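Long-range contacts in Esterase/lipase (Lactobacillus rhamnosus, PDB 4N5H), which probably hydrolyses carboxylic esters, and may also transfer their acyl groups, as an esterase of the alpha/beta hydrolase fold: residues G76-D81 against A203-D208; C184-P189 against Y246-A251. The protein carries 1 engineered substitution. One frame throughout, in Å; residues are numbered along the deposited sequence.

Contact 1. Residues G76-D81 against A203-D208; sequences GWFYGD and AAFYLD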
loop_
_atom_site.group_PDB
_atom_site.type_symbol
_atom_site.label_atom_id
_atom_site.label_comp_id
_atom_site.label_asym_id
_atom_site.label_seq_id
_atom_site.Cartn_x
_atom_site.Cartn_y
_atom_site.Cartn_z
ATOM N N GLY A 76 -3.676 -9.354 -26.366
ATOM C CA GLY A 76 -4.305 -10.361 -27.196
ATOM C C GLY A 76 -5.714 -10.120 -27.611
ATOM O O GLY A 76 -6.473 -11.075 -27.924
ATOM N N TRP A 77 -6.192 -8.866 -27.555
ATOM C CA TRP A 77 -7.592 -8.472 -27.813
ATOM C C TRP A 77 -8.656 -8.896 -26.812
ATOM O O TRP A 77 -9.783 -8.382 -26.827
ATOM C CB TRP A 77 -7.998 -8.769 -29.310
ATOM C CG TRP A 77 -7.084 -8.390 -30.428
ATOM C CD1 TRP A 77 -7.010 -7.182 -31.034
ATOM C CD2 TRP A 77 -6.076 -9.185 -31.057
ATOM N NE1 TRP A 77 -6.082 -7.174 -31.970
ATOM C CE2 TRP A 77 -5.472 -8.387 -32.037
ATOM C CE3 TRP A 77 -5.656 -10.524 -30.906
ATOM C CZ2 TRP A 77 -4.432 -8.850 -32.891
ATOM C CZ3 TRP A 77 -4.687 -11.002 -31.731
ATOM C CH2 TRP A 77 -4.047 -10.161 -32.732
ATOM N N PHE A 78 -8.221 -9.759 -25.862
ATOM C CA PHE A 78 -9.058 -10.383 -24.841
ATOM C C PHE A 78 -8.817 -9.877 -23.422
ATOM O O PHE A 78 -9.564 -10.166 -22.486
ATOM C CB PHE A 78 -8.784 -11.924 -24.794
ATOM C CG PHE A 78 -9.534 -12.741 -25.834
ATOM C CD1 PHE A 78 -8.990 -12.952 -27.091
ATOM C CD2 PHE A 78 -10.772 -13.311 -25.516
ATOM C CE1 PHE A 78 -9.631 -13.754 -28.054
ATOM C CE2 PHE A 78 -11.422 -14.090 -26.499
ATOM C CZ PHE A 78 -10.865 -14.274 -27.730
ATOM N N TYR A 79 -7.772 -9.054 -23.255
ATOM C CA TYR A 79 -7.235 -8.733 -21.922
ATOM C C TYR A 79 -6.758 -7.288 -21.912
ATOM O O TYR A 79 -6.227 -6.749 -22.885
ATOM C CB TYR A 79 -6.063 -9.649 -21.552
ATOM C CG TYR A 79 -5.252 -9.314 -20.355
ATOM C CD1 TYR A 79 -4.042 -8.712 -20.476
ATOM C CD2 TYR A 79 -5.748 -9.486 -19.098
ATOM C CE1 TYR A 79 -3.304 -8.364 -19.380
ATOM C CE2 TYR A 79 -5.058 -9.097 -17.970
ATOM C CZ TYR A 79 -3.798 -8.524 -18.114
ATOM O OH TYR A 79 -3.015 -8.109 -17.004
ATOM N N GLY A 80 -6.896 -6.686 -20.739
ATOM C CA GLY A 80 -6.230 -5.395 -20.472
ATOM C C GLY A 80 -7.237 -4.294 -20.215
ATOM O O GLY A 80 -8.452 -4.436 -20.368
ATOM N N ASP A 81 -6.713 -3.122 -19.836
ATOM C CA ASP A 81 -7.537 -1.969 -19.599
ATOM C C ASP A 81 -6.659 -0.716 -19.620
ATOM O O ASP A 81 -5.474 -0.846 -19.928
ATOM C CB ASP A 81 -8.336 -2.065 -18.264
ATOM C CG ASP A 81 -7.458 -2.221 -17.040
ATOM O OD1 ASP A 81 -6.309 -1.713 -17.007
ATOM O OD2 ASP A 81 -7.863 -2.994 -16.083
ATOM N N ALA A 203 -5.120 -19.911 -32.751
ATOM C CA ALA A 203 -5.189 -18.832 -33.714
ATOM C C ALA A 203 -6.536 -18.771 -34.379
ATOM O O ALA A 203 -7.050 -17.683 -34.615
ATOM C CB ALA A 203 -4.126 -18.907 -34.799
ATOM N N ALA A 204 -7.091 -19.903 -34.773
ATOM C CA ALA A 204 -8.284 -19.802 -35.606
ATOM C C ALA A 204 -9.406 -19.216 -34.746
ATOM O O ALA A 204 -10.298 -18.506 -35.236
ATOM C CB ALA A 204 -8.662 -21.172 -36.188
ATOM N N PHE A 205 -9.394 -19.535 -33.462
ATOM C CA PHE A 205 -10.366 -18.995 -32.522
ATOM C C PHE A 205 -10.202 -17.456 -32.327
ATOM O O PHE A 205 -11.190 -16.719 -32.272
ATOM C CB PHE A 205 -10.247 -19.667 -31.168
ATOM C CG PHE A 205 -11.246 -19.201 -30.171
ATOM C CD1 PHE A 205 -12.577 -19.523 -30.309
ATOM C CD2 PHE A 205 -10.850 -18.367 -29.072
ATOM C CE1 PHE A 205 -13.514 -19.109 -29.368
ATOM C CE2 PHE A 205 -11.787 -17.921 -28.180
ATOM C CZ PHE A 205 -13.120 -18.270 -28.317
ATOM N N TYR A 206 -8.969 -17.003 -32.163
ATOM C CA TYR A 206 -8.697 -15.542 -32.139
ATOM C C TYR A 206 -9.230 -14.803 -33.410
ATOM O O TYR A 206 -9.859 -13.706 -33.358
ATOM C CB TYR A 206 -7.214 -15.204 -31.970
ATOM C CG TYR A 206 -6.715 -15.278 -30.562
ATOM C CD1 TYR A 206 -6.491 -16.470 -29.955
ATOM C CD2 TYR A 206 -6.431 -14.136 -29.837
ATOM C CE1 TYR A 206 -6.050 -16.527 -28.636
ATOM C CE2 TYR A 206 -5.929 -14.203 -28.556
ATOM C CZ TYR A 206 -5.703 -15.408 -27.964
ATOM O OH TYR A 206 -5.256 -15.521 -26.631
ATOM N N LEU A 207 -8.940 -15.393 -34.538
ATOM C CA LEU A 207 -9.322 -14.825 -35.811
ATOM C C LEU A 207 -10.844 -14.767 -35.968
ATOM O O LEU A 207 -11.384 -13.762 -36.463
ATOM C CB LEU A 207 -8.637 -15.594 -36.943
ATOM C CG LEU A 207 -7.112 -15.534 -36.988
ATOM C CD1 LEU A 207 -6.508 -16.509 -37.988
ATOM C CD2 LEU A 207 -6.747 -14.111 -37.301
ATOM N N ASP A 208 -11.523 -15.818 -35.530
ATOM C CA ASP A 208 -12.969 -15.833 -35.516
ATOM C C ASP A 208 -13.615 -14.792 -34.630
ATOM O O ASP A 208 -14.604 -14.172 -34.981
ATOM C CB ASP A 208 -13.458 -17.232 -35.113
ATOM C CG ASP A 208 -13.400 -18.222 -36.299
ATOM O OD1 ASP A 208 -13.132 -17.766 -37.462
ATOM O OD2 ASP A 208 -13.664 -19.447 -36.088
#
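The ring of Phe78 lodges in a notch between Phe205 and Tyr206, neighbours on helix 203-211, and joins that helix to the loop after strand 66-72 of an alpha/beta hydrolase. Gly76 ends the His-Gly-Gly-Gly sequence of this loop, which in related esterases helps to form the oxyanion hole and probably does so here. Successive positions on the helix and different first torsions set the walls of the notch apart: Phe205 holds CG anti to its backbone N (chi1 -178°), whereas Tyr206 turns CG anti to its carbonyl carbon (chi1 -81°). Against Tyr206 the packing is a T-shaped (edge-to-face) stack: ring centres lie 5.0 Å apart with planes at 71°, and Phe78 CE1 rests above the Tyr206 face, displaced toward its rim. The adjoining corner, Phe78 CD1, comes within 3.6 Å of Tyr206 CE2. On the second wall Phe78 CZ meets Phe205 CE2 at 3.8 Å. Phe205 itself packs on Met7 of helix 2-28, which backs this side of the contact.

The rim of Tyr206 fits a second hollow, lined by Gly76 and Trp77. There the six-membered part of the indole is met edge on, Trp77 CE3 lying 3.8 Å from Tyr206 CD2. Gly76 adopts a left-handed backbone conformation, which by itself suits glycine, and meets the ring with its carbonyl O. At the far end of the ring Tyr206 OH is hydrogen-bonded to Trp15 NE1, anchoring the tyrosine to helix 2-28. No hydrogen bond joins the two segments; the nearest polar approach is Gly76 O to the rim of the tyrosine, 3.2 Å from Tyr206 CE2 and near the ring plane.

Contact 2. Residues C184-P189 against Y246-A251; sequences CPVAEP and YLQSQA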
loop_
_atom_site.group_PDB
_atom_site.type_symbol
_atom_site.label_atom_id
_atom_site.label_comp_id
_atom_site.label_asym_id
_atom_site.label_seq_id
_atom_site.Cartn_x
_atom_site.Cartn_y
_atom_site.Cartn_z
ATOM N N CYS A 184 6.603 -4.670 -30.968
ATOM C CA CYS A 184 6.325 -6.083 -31.145
ATOM C C CYS A 184 4.890 -6.330 -31.634
ATOM O O CYS A 184 4.126 -7.061 -31.032
ATOM C CB CYS A 184 6.531 -6.910 -29.853
ATOM S SG CYS A 184 8.221 -6.757 -29.201
ATOM N N PRO A 185 4.535 -5.675 -32.754
ATOM C CA PRO A 185 3.141 -5.763 -33.158
ATOM C C PRO A 185 2.776 -7.167 -33.649
ATOM O O PRO A 185 3.634 -7.890 -34.164
ATOM C CB PRO A 185 3.043 -4.825 -34.349
ATOM C CG PRO A 185 4.413 -4.820 -34.881
ATOM C CD PRO A 185 5.305 -4.809 -33.647
ATOM N N VAL A 186 1.500 -7.503 -33.515
ATOM C CA VAL A 186 0.879 -8.655 -34.185
ATOM C C VAL A 186 0.036 -8.153 -35.351
ATOM O O VAL A 186 -1.160 -8.250 -35.357
ATOM C CB VAL A 186 0.193 -9.533 -33.182
ATOM C CG1 VAL A 186 -0.235 -10.848 -33.860
ATOM C CG2 VAL A 186 1.236 -9.875 -32.122
ATOM N N ALA A 187 0.694 -7.520 -36.285
ATOM C CA ALA A 187 -0.039 -6.797 -37.305
ATOM C C ALA A 187 -0.607 -7.672 -38.423
ATOM O O ALA A 187 -1.501 -7.183 -39.181
ATOM C CB ALA A 187 0.782 -5.666 -37.862
ATOM N N GLU A 188 -0.120 -8.936 -38.506
ATOM C CA GLU A 188 -0.622 -9.903 -39.485
ATOM C C GLU A 188 -1.206 -11.125 -38.791
ATOM O O GLU A 188 -0.609 -12.219 -38.817
ATOM C CB GLU A 188 0.515 -10.279 -40.453
ATOM C CG GLU A 188 1.111 -9.114 -41.193
ATOM C CD GLU A 188 0.172 -8.564 -42.264
ATOM O OE1 GLU A 188 -0.281 -9.349 -43.142
ATOM O OE2 GLU A 188 -0.100 -7.385 -42.242
ATOM N N PRO A 189 -2.358 -10.956 -38.105
ATOM C CA PRO A 189 -2.861 -12.037 -37.260
ATOM C C PRO A 189 -3.159 -13.316 -38.084
ATOM O O PRO A 189 -3.065 -14.443 -37.520
ATOM C CB PRO A 189 -4.137 -11.504 -36.687
ATOM C CG PRO A 189 -4.365 -10.230 -37.197
ATOM C CD PRO A 189 -3.133 -9.730 -37.852
ATOM N N TYR A 246 8.635 -12.266 -33.014
ATOM C CA TYR A 246 9.552 -11.662 -33.964
ATOM C C TYR A 246 9.113 -11.990 -35.407
ATOM O O TYR A 246 9.311 -11.171 -36.301
ATOM C CB TYR A 246 10.990 -12.183 -33.726
ATOM C CG TYR A 246 12.044 -11.613 -34.619
ATOM C CD1 TYR A 246 12.262 -10.209 -34.804
ATOM C CD2 TYR A 246 12.858 -12.487 -35.377
ATOM C CE1 TYR A 246 13.252 -9.712 -35.596
ATOM C CE2 TYR A 246 13.851 -11.961 -36.180
ATOM C CZ TYR A 246 14.065 -10.601 -36.284
ATOM O OH TYR A 246 15.020 -10.102 -37.093
ATOM N N LEU A 247 8.557 -13.177 -35.644
ATOM C CA LEU A 247 8.151 -13.470 -37.004
ATOM C C LEU A 247 7.138 -12.470 -37.543
ATOM O O LEU A 247 7.099 -12.149 -38.729
ATOM C CB LEU A 247 7.535 -14.866 -37.134
ATOM C CG LEU A 247 8.476 -16.079 -37.104
ATOM C CD1 LEU A 247 7.662 -17.223 -37.737
ATOM C CD2 LEU A 247 9.837 -15.854 -37.810
ATOM N N GLN A 248 6.260 -11.982 -36.667
ATOM C CA GLN A 248 5.352 -10.891 -37.068
ATOM C C GLN A 248 6.043 -9.605 -37.503
ATOM O O GLN A 248 5.594 -8.911 -38.382
ATOM C CB GLN A 248 4.397 -10.591 -35.928
ATOM C CG GLN A 248 3.384 -11.676 -35.680
ATOM C CD GLN A 248 2.185 -11.589 -36.621
ATOM O OE1 GLN A 248 1.730 -10.501 -36.982
ATOM N NE2 GLN A 248 1.720 -12.730 -37.077
ATOM N N SER A 249 7.101 -9.191 -36.776
ATOM C CA SER A 249 7.882 -8.076 -37.171
ATOM C C SER A 249 8.566 -8.315 -38.536
ATOM O O SER A 249 8.590 -7.426 -39.389
ATOM C CB SER A 249 8.959 -7.735 -36.086
ATOM O OG SER A 249 8.377 -7.125 -34.945
ATOM N N GLN A 250 9.104 -9.514 -38.729
ATOM C CA GLN A 250 9.695 -9.855 -40.050
ATOM C C GLN A 250 8.631 -9.761 -41.161
ATOM O O GLN A 250 8.908 -9.213 -42.218
ATOM C CB GLN A 250 10.293 -11.254 -40.074
ATOM C CG GLN A 250 11.466 -11.365 -39.100
ATOM C CD GLN A 250 12.144 -12.722 -39.195
ATOM O OE1 GLN A 250 11.598 -13.754 -38.827
ATOM N NE2 GLN A 250 13.364 -12.688 -39.627
ATOM N N ALA A 251 7.466 -10.273 -40.915
ATOM C CA ALA A 251 6.357 -10.219 -41.891
ATOM C C ALA A 251 5.976 -8.797 -42.167
ATOM O O ALA A 251 5.770 -8.394 -43.341
ATOM C CB ALA A 251 5.149 -10.995 -41.414
HETATM O O HOH W 1 6.355 -8.304 -33.571
HETATM O O HOH W 2 3.145 -7.861 -37.558
#
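The amide of Gln248 pairs with the backbone of Glu188 through two hydrogen bonds, joining helix 246-258 to the loop after strand 179-183 in the alpha/beta hydrolase core. Glu188 N donates to Gln248 OE1 (2.9 Å, N-H...O 154°), approaching in the plane of that carbonyl. In return Gln248 NE2 donates to Glu188 O at 3.0 Å and 163°; the acceptor lies in the glutamine's amide plane, yet NE2 stands well above the plane of the Glu188 carbonyl. A bend at chi2 (-82°) turns the amide toward the loop, and the paired bonds fix its rotation, with oxygen facing N-H and nitrogen facing C=O. Were Gln248 replaced by an alanine, Glu188 N and O would probably lose both mates and the loop would be held less firmly to the helix.

Two waters extend the polar seam. Water 2 accepts from Ala187 N at 2.8 Å and lies within hydrogen-bonding distance of both Gln248 OE1 and the backbone O of the same glutamine. Water 1 lies 2.8 Å from Pro185 O and 2.7 Å from Ser249 OG, bridging the two. The carboxylate of Glu188 leads away from the helix, its OE1 bonded to Ser224 OG.

Outside the bonds lies packing. The Val186 side chain runs at a slant to that of Gln248, its CG1 3.7 Å from Gln248 CD, and Ala251 CB faces the Glu188 stem. Cys184, at the start of the loop, touches Asp243 and His278, probably two members of a Ser-His-Asp catalytic triad, so the seam borders the likely active site. Pro185 O presses on the glutamine stem, 3.3 Å from Gln248 CB, while Pro185 CD packs loosely near Ser249 OG, 4.1 Å away.

From the N terminus the chain meets 76-81, after strand 66-72, then 184-189, after strand 179-183; helix 203-211 next returns to 76-81, closing contact 1 over 121 intervening residues, and helix 246-258 returns to 184-189, closing contact 2 over 56. The segments alternate, so the two closures cross. Contact 1 brings the loop of the probable oxyanion hole against helix 203-211, while contact 2 ties the loop after strand 179-183, which strand 140-145 separates from 66-72, to the helix after strand 235-240. Their centres are about 15 Å apart, but they touch: Trp77 CH2 lies 4.0 Å from Val186 CG1, and Leu207 CD2 is 3.7 Å from Pro189 O.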